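Local coordinates for pyridoxal kinase (Lactobacillus plantarum, PDB 3H74), which probably phosphorylates pyridoxal at the expense of ATP, yielding pyridoxal 5'-phosphate, as other kinases of the ribokinase clan do, at residues Thr216-Leu224 with Thr234-Leu242. Numbering follows the deposited sequence.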
loop_
_atom_site.group_PDB
_atom_site.type_symbol
_atom_site.label_atom_id
_atom_site.label_comp_id
_atom_site.label_asym_id
_atom_site.label_seq_id
_atom_site.Cartn_x
_atom_site.Cartn_y
_atom_site.Cartn_z
ATOM N N THR A 216 1.130 -2.756 -5.807
ATOM C CA THR A 216 2.479 -2.900 -6.321
ATOM C C THR A 216 3.322 -1.673 -5.975
ATOM O O THR A 216 4.478 -1.806 -5.573
ATOM C CB THR A 216 2.439 -3.193 -7.815
ATOM O OG1 THR A 216 1.729 -4.427 -8.008
ATOM C CG2 THR A 216 3.843 -3.322 -8.383
ATOM N N LEU A 217 2.748 -0.481 -6.104
ATOM C CA LEU A 217 3.446 0.727 -5.681
ATOM C C LEU A 217 3.881 0.643 -4.223
ATOM O O LEU A 217 5.036 0.940 -3.889
ATOM C CB LEU A 217 2.565 1.956 -5.889
ATOM C CG LEU A 217 3.225 3.306 -5.575
ATOM C CD1 LEU A 217 4.268 3.701 -6.610
ATOM C CD2 LEU A 217 2.168 4.395 -5.462
ATOM N N ALA A 218 2.957 0.228 -3.356
ATOM C CA ALA A 218 3.261 0.138 -1.938
ATOM C C ALA A 218 4.362 -0.875 -1.659
ATOM O O ALA A 218 5.251 -0.620 -0.852
ATOM C CB ALA A 218 2.026 -0.190 -1.147
ATOM N N ALA A 219 4.305 -2.032 -2.321
ATOM C CA ALA A 219 5.335 -3.051 -2.141
ATOM C C ALA A 219 6.705 -2.529 -2.569
ATOM O O ALA A 219 7.699 -2.743 -1.883
ATOM C CB ALA A 219 4.975 -4.338 -2.890
ATOM N N VAL A 220 6.753 -1.852 -3.714
ATOM C CA VAL A 220 8.018 -1.304 -4.211
ATOM C C VAL A 220 8.577 -0.238 -3.271
ATOM O O VAL A 220 9.763 -0.244 -2.950
ATOM C CB VAL A 220 7.879 -0.774 -5.654
ATOM C CG1 VAL A 220 9.097 0.013 -6.063
ATOM C CG2 VAL A 220 7.644 -1.933 -6.615
ATOM N N ILE A 221 7.712 0.661 -2.822
ATOM C CA ILE A 221 8.144 1.707 -1.897
ATOM C C ILE A 221 8.679 1.114 -0.589
ATOM O O ILE A 221 9.779 1.467 -0.138
ATOM C CB ILE A 221 7.010 2.721 -1.644
ATOM C CG1 ILE A 221 6.768 3.564 -2.903
ATOM C CG2 ILE A 221 7.310 3.613 -0.425
ATOM C CD1 ILE A 221 5.551 4.465 -2.852
ATOM N N ALA A 222 7.930 0.182 0.001
ATOM C CA ALA A 222 8.381 -0.464 1.225
ATOM C C ALA A 222 9.697 -1.190 0.994
ATOM O O ALA A 222 10.602 -1.107 1.834
ATOM C CB ALA A 222 7.331 -1.412 1.757
ATOM N N GLY A 223 9.808 -1.903 -0.129
ATOM C CA GLY A 223 11.020 -2.647 -0.440
ATOM C C GLY A 223 12.238 -1.756 -0.587
ATOM O O GLY A 223 13.325 -2.079 -0.097
ATOM N N LEU A 224 12.073 -0.628 -1.264
ATOM C CA LEU A 224 13.191 0.302 -1.448
ATOM C C LEU A 224 13.584 0.999 -0.146
ATOM O O LEU A 224 14.773 1.117 0.174
ATOM C CB LEU A 224 12.880 1.322 -2.546
ATOM C CG LEU A 224 12.779 0.753 -3.963
ATOM C CD1 LEU A 224 12.178 1.789 -4.898
ATOM C CD2 LEU A 224 14.147 0.290 -4.479
ATOM N N THR A 234 13.438 7.028 -3.652
ATOM C CA THR A 234 12.512 5.888 -3.589
ATOM C C THR A 234 11.230 6.188 -4.366
ATOM O O THR A 234 10.776 5.372 -5.181
ATOM C CB THR A 234 12.161 5.522 -2.131
ATOM O OG1 THR A 234 13.302 4.927 -1.506
ATOM C CG2 THR A 234 11.003 4.531 -2.082
ATOM N N LEU A 235 10.637 7.350 -4.105
ATOM C CA LEU A 235 9.383 7.698 -4.762
ATOM C C LEU A 235 9.574 7.886 -6.259
ATOM O O LEU A 235 8.733 7.462 -7.045
ATOM C CB LEU A 235 8.745 8.931 -4.121
ATOM C CG LEU A 235 8.332 8.768 -2.660
ATOM C CD1 LEU A 235 7.785 10.083 -2.126
ATOM C CD2 LEU A 235 7.310 7.633 -2.474
ATOM N N ALA A 236 10.691 8.493 -6.650
ATOM C CA ALA A 236 10.999 8.667 -8.069
ATOM C C ALA A 236 11.098 7.305 -8.767
ATOM O O ALA A 236 10.467 7.087 -9.800
ATOM C CB ALA A 236 12.275 9.480 -8.248
ATOM N N ARG A 237 11.868 6.387 -8.186
ATOM C CA ARG A 237 12.041 5.065 -8.782
ATOM C C ARG A 237 10.731 4.279 -8.790
ATOM O O ARG A 237 10.392 3.638 -9.795
ATOM C CB ARG A 237 13.129 4.277 -8.061
ATOM C CG ARG A 237 13.284 2.842 -8.547
ATOM C CD ARG A 237 14.516 2.213 -7.942
ATOM N NE ARG A 237 15.706 2.630 -8.670
ATOM C CZ ARG A 237 16.902 2.855 -8.131
ATOM N NH1 ARG A 237 17.908 3.225 -8.911
ATOM N NH2 ARG A 237 17.101 2.726 -6.823
ATOM N N ALA A 238 9.985 4.331 -7.686
ATOM C CA ALA A 238 8.738 3.580 -7.588
ATOM C C ALA A 238 7.740 4.030 -8.646
ATOM O O ALA A 238 7.072 3.209 -9.275
ATOM C CB ALA A 238 8.146 3.700 -6.200
ATOM N N ASN A 239 7.662 5.328 -8.869
ATOM C CA ASN A 239 6.762 5.834 -9.920
ATOM C C ASN A 239 7.168 5.393 -11.334
ATOM O O ASN A 239 6.367 5.031 -12.134
ATOM C CB ASN A 239 6.631 7.382 -9.761
ATOM C CG ASN A 239 5.675 7.732 -8.628
ATOM O OD1 ASN A 239 4.531 7.729 -8.806
ATOM N ND2 ASN A 239 6.187 7.867 -7.468
ATOM N N GLN A 240 8.453 5.413 -11.577
ATOM C CA GLN A 240 8.974 4.981 -12.847
ATOM C C GLN A 240 8.694 3.483 -13.057
ATOM O O GLN A 240 8.283 3.077 -14.095
ATOM C CB GLN A 240 10.484 5.223 -12.986
ATOM C CG GLN A 240 10.995 4.441 -14.245
ATOM C CD GLN A 240 12.374 4.871 -14.773
ATOM O OE1 GLN A 240 13.389 4.270 -14.385
ATOM N NE2 GLN A 240 12.397 5.863 -15.652
ATOM N N TRP A 241 8.926 2.702 -12.021
ATOM C CA TRP A 241 8.717 1.234 -12.115
ATOM C C TRP A 241 7.232 0.880 -12.290
ATOM O O TRP A 241 6.888 0.030 -13.053
ATOM C CB TRP A 241 9.318 0.606 -10.845
ATOM C CG TRP A 241 10.819 0.413 -10.894
ATOM C CD1 TRP A 241 11.657 0.781 -11.870
ATOM C CD2 TRP A 241 11.591 -0.283 -9.929
ATOM N NE1 TRP A 241 12.925 0.363 -11.572
ATOM C CE2 TRP A 241 12.901 -0.304 -10.391
ATOM C CE3 TRP A 241 11.296 -0.916 -8.736
ATOM C CZ2 TRP A 241 13.942 -0.911 -9.665
ATOM C CZ3 TRP A 241 12.344 -1.539 -8.022
ATOM C CH2 TRP A 241 13.629 -1.503 -8.506
ATOM N N LEU A 242 6.360 1.599 -11.600
ATOM C CA LEU A 242 4.918 1.373 -11.782
ATOM C C LEU A 242 4.476 1.781 -13.233
ATOM O O LEU A 242 3.750 1.090 -13.826
ATOM C CB LEU A 242 4.103 2.133 -10.740
ATOM C CG LEU A 242 2.599 1.907 -10.850
ATOM C CD1 LEU A 242 2.270 0.412 -10.445
ATOM C CD2 LEU A 242 1.826 3.016 -9.968
#
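Ala-238 presents its CB to two branched side chains of helix 213-226: CG1 of Ile-221 lies 3.6 Å from this methyl and CG1 of Val-220 3.8 Å from it. The small side chain fits a closest axis approach of 9.3 Å, the segments running roughly antiparallel at 144°. Val-220 holds CG1 anti to its backbone N (chi1 169°), which carries that methyl to CE3 of Trp-241 at 3.6 Å, oblique to the ring. Within its own helix, Arg-237 lays CG over the centre of one indole face, while helix 264-274 packs on Trp-241 through Leu-266, Ala-269 and Ile-270. Leu-224 is a knob in the hole formed by Thr-234, Arg-237, Ala-238 and Trp-241; its CB meets Thr-234 CG2 at 3.7 Å, and its CD1 lies 3.9 Å from the aliphatic CD of Arg-237. Ile-221 extends with chi2 at 172°, bringing CD1 to within 3.6 Å of CD2 of Leu-235. Replacing Ile-221 with an alanine would probably leave Leu-235 CD2 without this neighbour and open a gap beside Ala-238 CB. At the other end, Leu-217 CD1 reaches CD2 of Leu-242 at 4.2 Å. The buried hydroxyl of Thr-234 bonds to Pro-230 O, and Asn-239 ND2 to Leu-235 O in its own helix, from above the carbonyl plane and across from Asn-239 N. The helix pair, joined by a short connection in this ribokinase-like fold, is therefore held by apolar shape matching, while the Thr-234 hydroxyl and Asn-239 amide nitrogen bond locally rather than between the helices.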